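Local coordinates for protein ATP-dependent CLP protease, putative (Plasmodium falciparum, PDB 2F6I) that probably acts as a serine peptidase of the Clp protease family, cutting proteins into small peptides in the presence of ATP and magnesium, at residues Phe92-Ser103 and Ile114-Arg123. Numbering follows the deposited sequence.
Sequences FNYIKSDIQTIS and ILASGKKGKR
A beta-alpha-beta crossover of the ClpP catalytic domain is held in part by Thr101, where helix 109-116 ends and the chain turns back beside strand 99-104. Its OG1 donates to Leu115 O at 2.6 Å, in the carbonyl plane and on a lone pair, so a strand side chain captures a carbonyl from the last turn of the helix. The torsion that sets OG1 between the backbone N and the carbonyl carbon (chi1 56°) leaves CG2 beside the backbone N, 3.6 Å from Ile114 O. That neighbouring carbonyl is held from within its own segment: Ser117 N and Ser117 OG both reach it from the same face.

One residue past Gly118, the backbone takes over. Lys119 N gives a nearly straight bond to Ile99 O (2.8 Å, 168° at the hydrogen), while Thr101 N reaches Lys122 O only weakly, at 3.2 Å. Gly118 packs its CA 3.3 Å from Ile99 O. Lys119 and Lys122, at the two ends of a type II turn, both form salt bridges with Asp70.

At the helix 82-94 end of the contact, Ile114 CG2 meets Phe92 CZ at 3.4 Å, approaching the ring obliquely, while Ile99 CD1 covers one ring face over its centre. At the other end of the strand segment, Leu115 CD1 and CD2 each lie 3.6 Å from Ser103 CB. Arg123 turns its guanidinium back to Ala116 O and salt-bridges Asp198. Helix end, turn and adjacent strands thus join in the parallel beta-alpha-beta crossover, strand 99-104, helix 109-116, strand 123-125, of the ClpP fold.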
loop_
_atom_site.group_PDB
_atom_site.type_symbol
_atom_site.label_atom_id
_atom_site.label_comp_id
_atom_site.label_asym_id
_atom_site.label_seq_id
_atom_site.Cartn_x
_atom_site.Cartn_y
_atom_site.Cartn_z
ATOM N N PHE C 92 -42.351 4.030 -6.817
ATOM C CA PHE C 92 -43.151 4.986 -6.063
ATOM C C PHE C 92 -44.544 5.106 -6.658
ATOM O O PHE C 92 -45.546 4.983 -5.956
ATOM C CB PHE C 92 -42.488 6.361 -6.095
ATOM C CG PHE C 92 -41.903 6.788 -4.785
ATOM C CD1 PHE C 92 -40.923 6.023 -4.162
ATOM C CD2 PHE C 92 -42.316 7.973 -4.184
ATOM C CE1 PHE C 92 -40.358 6.435 -2.954
ATOM C CE2 PHE C 92 -41.759 8.395 -2.980
ATOM C CZ PHE C 92 -40.776 7.621 -2.364
ATOM N N ASN C 93 -44.592 5.348 -7.963
ATOM C CA ASN C 93 -45.853 5.519 -8.670
ATOM C C ASN C 93 -46.488 4.221 -9.149
ATOM O O ASN C 93 -47.557 4.234 -9.757
ATOM C CB ASN C 93 -45.647 6.470 -9.847
ATOM C CG ASN C 93 -45.293 7.872 -9.400
ATOM O OD1 ASN C 93 -46.110 8.568 -8.795
ATOM N ND2 ASN C 93 -44.067 8.290 -9.683
ATOM N N TYR C 94 -45.832 3.101 -8.873
ATOM C CA TYR C 94 -46.359 1.804 -9.271
ATOM C C TYR C 94 -47.300 1.282 -8.183
ATOM O O TYR C 94 -48.383 0.772 -8.474
ATOM C CB TYR C 94 -45.217 0.807 -9.479
ATOM C CG TYR C 94 -45.666 -0.579 -9.892
ATOM C CD1 TYR C 94 -44.899 -1.701 -9.573
ATOM C CD2 TYR C 94 -46.848 -0.773 -10.607
ATOM C CE1 TYR C 94 -45.298 -2.979 -9.953
ATOM C CE2 TYR C 94 -47.256 -2.049 -10.994
ATOM C CZ TYR C 94 -46.476 -3.145 -10.662
ATOM O OH TYR C 94 -46.876 -4.407 -11.032
ATOM N N ILE C 95 -46.882 1.422 -6.929
ATOM C CA ILE C 95 -47.682 0.953 -5.807
ATOM C C ILE C 95 -48.949 1.780 -5.608
ATOM O O ILE C 95 -49.018 2.943 -6.004
ATOM C CB ILE C 95 -46.860 0.956 -4.494
ATOM C CG1 ILE C 95 -46.437 2.379 -4.136
ATOM C CG2 ILE C 95 -45.630 0.078 -4.657
ATOM C CD1 ILE C 95 -45.733 2.490 -2.801
ATOM N N LYS C 96 -49.953 1.163 -4.996
ATOM C CA LYS C 96 -51.226 1.823 -4.736
ATOM C C LYS C 96 -51.124 2.818 -3.587
ATOM O O LYS C 96 -51.681 3.915 -3.657
ATOM C CB LYS C 96 -52.305 0.780 -4.425
ATOM C CG LYS C 96 -53.057 0.272 -5.652
ATOM C CD LYS C 96 -52.116 -0.203 -6.748
ATOM C CE LYS C 96 -52.874 -0.532 -8.028
ATOM N NZ LYS C 96 -51.950 -0.877 -9.147
ATOM N N SER C 97 -50.407 2.431 -2.535
ATOM C CA SER C 97 -50.233 3.282 -1.364
ATOM C C SER C 97 -49.693 4.658 -1.730
ATOM O O SER C 97 -48.838 4.795 -2.605
ATOM C CB SER C 97 -49.272 2.632 -0.368
ATOM O OG SER C 97 -49.768 1.398 0.105
ATOM N N ASP C 98 -50.204 5.680 -1.056
ATOM C CA ASP C 98 -49.740 7.036 -1.287
ATOM C C ASP C 98 -48.518 7.235 -0.405
ATOM O O ASP C 98 -48.404 6.628 0.660
ATOM C CB ASP C 98 -50.830 8.041 -0.934
ATOM C CG ASP C 98 -51.872 8.179 -2.029
ATOM O OD1 ASP C 98 -52.413 7.145 -2.472
ATOM O OD2 ASP C 98 -52.152 9.321 -2.452
ATOM N N ILE C 99 -47.605 8.085 -0.848
ATOM C CA ILE C 99 -46.384 8.324 -0.101
ATOM C C ILE C 99 -46.199 9.764 0.338
ATOM O O ILE C 99 -46.134 10.666 -0.495
ATOM C CB ILE C 99 -45.153 7.925 -0.943
ATOM C CG1 ILE C 99 -45.203 6.429 -1.254
ATOM C CG2 ILE C 99 -43.869 8.298 -0.208
ATOM C CD1 ILE C 99 -44.043 5.932 -2.084
ATOM N N GLN C 100 -46.119 9.990 1.645
ATOM C CA GLN C 100 -45.873 11.339 2.121
ATOM C C GLN C 100 -44.388 11.429 2.440
ATOM O O GLN C 100 -43.834 10.578 3.131
ATOM C CB GLN C 100 -46.730 11.684 3.342
ATOM C CG GLN C 100 -46.736 10.690 4.468
ATOM C CD GLN C 100 -47.621 11.159 5.611
ATOM O OE1 GLN C 100 -47.231 12.025 6.397
ATOM N NE2 GLN C 100 -48.828 10.606 5.694
ATOM N N THR C 101 -43.747 12.459 1.900
ATOM C CA THR C 101 -42.318 12.660 2.075
ATOM C C THR C 101 -41.967 13.775 3.051
ATOM O O THR C 101 -42.557 14.854 3.019
ATOM C CB THR C 101 -41.656 12.979 0.723
ATOM O OG1 THR C 101 -42.298 14.118 0.138
ATOM C CG2 THR C 101 -41.782 11.798 -0.222
ATOM N N ILE C 102 -40.998 13.502 3.917
ATOM C CA ILE C 102 -40.536 14.478 4.893
ATOM C C ILE C 102 -39.015 14.526 4.823
ATOM O O ILE C 102 -38.336 13.518 5.030
ATOM C CB ILE C 102 -40.966 14.103 6.323
ATOM C CG1 ILE C 102 -42.493 14.022 6.395
ATOM C CG2 ILE C 102 -40.448 15.144 7.310
ATOM C CD1 ILE C 102 -43.035 13.717 7.781
ATOM N N SER C 103 -38.480 15.700 4.521
ATOM C CA SER C 103 -37.042 15.857 4.407
ATOM C C SER C 103 -36.444 16.589 5.591
ATOM O O SER C 103 -37.094 17.422 6.217
ATOM C CB SER C 103 -36.698 16.635 3.141
ATOM O OG SER C 103 -37.084 17.992 3.281
ATOM N N ILE C 114 -37.444 12.706 -5.476
ATOM C CA ILE C 114 -38.271 11.746 -4.754
ATOM C C ILE C 114 -39.084 12.503 -3.711
ATOM O O ILE C 114 -40.268 12.230 -3.509
ATOM C CB ILE C 114 -37.406 10.677 -4.053
ATOM C CG1 ILE C 114 -36.708 9.808 -5.102
ATOM C CG2 ILE C 114 -38.271 9.819 -3.140
ATOM C CD1 ILE C 114 -35.740 8.796 -4.520
ATOM N N LEU C 115 -38.437 13.457 -3.050
ATOM C CA LEU C 115 -39.102 14.273 -2.043
ATOM C C LEU C 115 -40.288 14.984 -2.691
ATOM O O LEU C 115 -41.392 14.996 -2.149
ATOM C CB LEU C 115 -38.120 15.309 -1.486
ATOM C CG LEU C 115 -38.662 16.433 -0.596
ATOM C CD1 LEU C 115 -39.263 15.862 0.683
ATOM C CD2 LEU C 115 -37.530 17.398 -0.272
ATOM N N ALA C 116 -40.048 15.556 -3.868
ATOM C CA ALA C 116 -41.069 16.296 -4.602
ATOM C C ALA C 116 -42.181 15.437 -5.205
ATOM O O ALA C 116 -43.246 15.953 -5.550
ATOM C CB ALA C 116 -40.409 17.127 -5.695
ATOM N N SER C 117 -41.946 14.136 -5.333
ATOM C CA SER C 117 -42.957 13.258 -5.908
ATOM C C SER C 117 -43.957 12.740 -4.881
ATOM O O SER C 117 -44.826 11.934 -5.208
ATOM C CB SER C 117 -42.295 12.075 -6.613
ATOM O OG SER C 117 -41.521 11.315 -5.706
ATOM N N GLY C 118 -43.838 13.202 -3.642
ATOM C CA GLY C 118 -44.757 12.757 -2.610
ATOM C C GLY C 118 -46.181 13.172 -2.925
ATOM O O GLY C 118 -46.403 14.031 -3.778
ATOM N N LYS C 119 -47.149 12.563 -2.243
ATOM C CA LYS C 119 -48.548 12.898 -2.474
ATOM C C LYS C 119 -48.704 14.404 -2.334
ATOM O O LYS C 119 -48.372 14.971 -1.291
ATOM C CB LYS C 119 -49.460 12.211 -1.453
ATOM C CG LYS C 119 -50.941 12.430 -1.746
ATOM C CD LYS C 119 -51.847 12.191 -0.535
ATOM C CE LYS C 119 -51.767 10.763 -0.021
ATOM N NZ LYS C 119 -52.911 10.374 0.858
ATOM N N LYS C 120 -49.202 15.050 -3.386
ATOM C CA LYS C 120 -49.398 16.493 -3.361
ATOM C C LYS C 120 -50.140 16.866 -2.082
ATOM O O LYS C 120 -51.188 16.299 -1.769
ATOM C CB LYS C 120 -50.187 16.941 -4.585
ATOM N N GLY C 121 -49.579 17.814 -1.341
ATOM C CA GLY C 121 -50.186 18.239 -0.095
ATOM C C GLY C 121 -49.564 17.523 1.088
ATOM O O GLY C 121 -49.768 17.914 2.237
ATOM N N LYS C 122 -48.796 16.474 0.812
ATOM C CA LYS C 122 -48.155 15.710 1.875
ATOM C C LYS C 122 -46.636 15.659 1.756
ATOM O O LYS C 122 -45.999 14.704 2.196
ATOM C CB LYS C 122 -48.727 14.291 1.921
ATOM C CG LYS C 122 -50.198 14.251 2.299
ATOM C CD LYS C 122 -50.683 12.829 2.535
ATOM C CE LYS C 122 -52.151 12.814 2.947
ATOM N NZ LYS C 122 -52.652 11.440 3.238
ATOM N N ARG C 123 -46.062 16.691 1.151
ATOM C CA ARG C 123 -44.616 16.783 0.998
ATOM C C ARG C 123 -44.173 17.830 2.007
ATOM O O ARG C 123 -44.539 19.001 1.900
ATOM C CB ARG C 123 -44.255 17.220 -0.420
ATOM C CG ARG C 123 -44.769 16.279 -1.500
ATOM C CD ARG C 123 -44.493 16.845 -2.881
ATOM N NE ARG C 123 -45.044 18.190 -3.016
ATOM C CZ ARG C 123 -44.807 18.995 -4.046
ATOM N NH1 ARG C 123 -44.028 18.594 -5.043
ATOM N NH2 ARG C 123 -45.339 20.209 -4.069
#